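Local coordinates for mannose-6-phosphate isomerase (Helicobacter pylori, PDB 2QH5), which probably transfers the guanylyl group of GTP to mannose 1-phosphate, giving GDP-mannose and diphosphate, the work of the nucleotidyltransferase domain that makes up this fragment, at residues K45-L50 against L106-P111. Sequence-based numbering, arbitrary orientation.
Sequences KRNASL and LLIVTP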
loop_
_atom_site.group_PDB
_atom_site.type_symbol
_atom_site.label_atom_id
_atom_site.label_comp_id
_atom_site.label_asym_id
_atom_site.label_seq_id
_atom_site.Cartn_x
_atom_site.Cartn_y
_atom_site.Cartn_z
ATOM N N LYS A 45 12.375 1.792 -6.984
ATOM C CA LYS A 45 13.674 1.108 -7.028
ATOM C C LYS A 45 13.867 0.181 -5.835
ATOM O O LYS A 45 14.336 -0.950 -5.988
ATOM C CB LYS A 45 14.811 2.143 -7.079
ATOM C CG LYS A 45 16.216 1.570 -7.278
ATOM C CD LYS A 45 17.292 2.643 -7.082
ATOM C CE LYS A 45 18.688 2.114 -7.426
ATOM N NZ LYS A 45 19.758 3.119 -7.143
ATOM N N ARG A 46 13.491 0.676 -4.656
ATOM C CA ARG A 46 13.657 -0.049 -3.397
ATOM C C ARG A 46 12.885 -1.367 -3.337
ATOM O O ARG A 46 13.405 -2.354 -2.819
ATOM C CB ARG A 46 13.344 0.878 -2.218
ATOM C CG ARG A 46 12.398 0.355 -1.164
ATOM C CD ARG A 46 12.282 1.318 0.021
ATOM N NE ARG A 46 12.358 2.734 -0.350
ATOM C CZ ARG A 46 11.342 3.592 -0.291
ATOM N NH1 ARG A 46 10.140 3.198 0.121
ATOM N NH2 ARG A 46 11.528 4.858 -0.648
ATOM N N ASN A 47 11.674 -1.394 -3.905
ATOM C CA ASN A 47 10.850 -2.610 -3.921
ATOM C C ASN A 47 11.000 -3.495 -5.150
ATOM O O ASN A 47 10.671 -4.676 -5.097
ATOM C CB ASN A 47 9.382 -2.264 -3.741
ATOM C CG ASN A 47 9.093 -1.648 -2.394
ATOM O OD1 ASN A 47 8.916 -2.355 -1.402
ATOM N ND2 ASN A 47 9.034 -0.325 -2.351
ATOM N N ALA A 48 11.481 -2.934 -6.256
ATOM C CA ALA A 48 11.545 -3.680 -7.523
ATOM C C ALA A 48 12.497 -4.873 -7.442
ATOM O O ALA A 48 12.289 -5.902 -8.104
ATOM C CB ALA A 48 11.938 -2.752 -8.671
ATOM N N SER A 49 13.523 -4.716 -6.605
ATOM C CA SER A 49 14.578 -5.703 -6.387
ATOM C C SER A 49 14.076 -6.919 -5.607
ATOM O O SER A 49 14.619 -8.023 -5.735
ATOM C CB SER A 49 15.705 -5.047 -5.594
ATOM O OG SER A 49 15.572 -3.634 -5.614
ATOM N N LEU A 50 13.041 -6.696 -4.799
ATOM C CA LEU A 50 12.521 -7.700 -3.877
ATOM C C LEU A 50 11.343 -8.449 -4.492
ATOM O O LEU A 50 10.793 -9.371 -3.886
ATOM C CB LEU A 50 12.077 -7.025 -2.570
ATOM C CG LEU A 50 12.898 -5.837 -2.040
ATOM C CD1 LEU A 50 12.261 -5.232 -0.811
ATOM C CD2 LEU A 50 14.337 -6.220 -1.736
ATOM N N LEU A 106 1.612 -13.067 -3.626
ATOM C CA LEU A 106 1.789 -12.215 -2.454
ATOM C C LEU A 106 1.972 -10.777 -2.866
ATOM O O LEU A 106 2.675 -10.479 -3.830
ATOM C CB LEU A 106 2.997 -12.667 -1.617
ATOM C CG LEU A 106 2.972 -14.081 -1.017
ATOM C CD1 LEU A 106 4.381 -14.545 -0.673
ATOM C CD2 LEU A 106 2.046 -14.183 0.198
ATOM N N LEU A 107 1.345 -9.891 -2.106
ATOM C CA LEU A 107 1.273 -8.490 -2.440
ATOM C C LEU A 107 2.054 -7.689 -1.431
ATOM O O LEU A 107 1.811 -7.791 -0.234
ATOM C CB LEU A 107 -0.186 -8.030 -2.422
ATOM C CG LEU A 107 -1.041 -7.924 -3.684
ATOM C CD1 LEU A 107 -0.846 -9.065 -4.638
ATOM C CD2 LEU A 107 -2.503 -7.823 -3.259
ATOM N N ILE A 108 2.996 -6.896 -1.922
ATOM C CA ILE A 108 3.722 -5.952 -1.097
ATOM C C ILE A 108 3.214 -4.569 -1.489
ATOM O O ILE A 108 3.539 -4.077 -2.568
ATOM C CB ILE A 108 5.246 -6.061 -1.329
ATOM C CG1 ILE A 108 5.738 -7.478 -1.034
ATOM C CG2 ILE A 108 6.015 -5.055 -0.466
ATOM C CD1 ILE A 108 7.172 -7.721 -1.460
ATOM N N VAL A 109 2.412 -3.965 -0.609
ATOM C CA VAL A 109 1.713 -2.702 -0.872
ATOM C C VAL A 109 2.478 -1.531 -0.263
ATOM O O VAL A 109 2.615 -1.438 0.950
ATOM C CB VAL A 109 0.267 -2.740 -0.310
ATOM C CG1 VAL A 109 -0.415 -1.396 -0.460
ATOM C CG2 VAL A 109 -0.548 -3.825 -0.999
ATOM N N THR A 110 2.973 -0.638 -1.118
ATOM C CA THR A 110 3.941 0.386 -0.714
ATOM C C THR A 110 3.577 1.759 -1.256
ATOM O O THR A 110 3.630 1.967 -2.462
ATOM C CB THR A 110 5.375 0.033 -1.228
ATOM O OG1 THR A 110 5.353 -0.219 -2.647
ATOM C CG2 THR A 110 5.901 -1.206 -0.532
ATOM N N PRO A 111 3.218 2.708 -0.373
ATOM C CA PRO A 111 2.998 4.084 -0.825
ATOM C C PRO A 111 4.277 4.703 -1.401
ATOM O O PRO A 111 5.373 4.361 -0.974
ATOM C CB PRO A 111 2.569 4.815 0.457
ATOM C CG PRO A 111 2.095 3.738 1.378
ATOM C CD PRO A 111 2.980 2.565 1.074
#
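In the Rossmann-like sheet of the GT-A nucleotidyltransferase domain, N47 of helix 39-48 packs on T110 and I108 of the central strand 106-111. The two backbones stay well apart, 8.2 Å between CA of N47 and CA of T110, and the asparagine side chain bridges the gap, approaching the T110 side chain from the opposite direction. Its amide oxygen makes the closest approach, OD1 lying 3.3 Å from the T110 methyl CG2, while the more distant I108 CG2 is 4.1 Å from the same oxygen. I108 presents this methyl by setting CG2 anti to its own backbone N and CG1 beside it (chi1 -58°). Strand 106-111 runs parallel to strand 5-10 and antiparallel to 184-194; helix 39-48 packs on the face to which I108 and T110 point, and V109 points to the other, against F191 and F193. The polar ends in this buried interface are satisfied outside the pair: N47 OD1 is hydrogen-bonded to Y122 of helix 119-134, and N47 ND2 to the carbonyl of S43 one turn back, two bonds that fix the amide's rotation. T110 OG1 stands 3.7 Å from N47 ND2 and takes its hydrogen bond from N7 ND2 on strand 5-10.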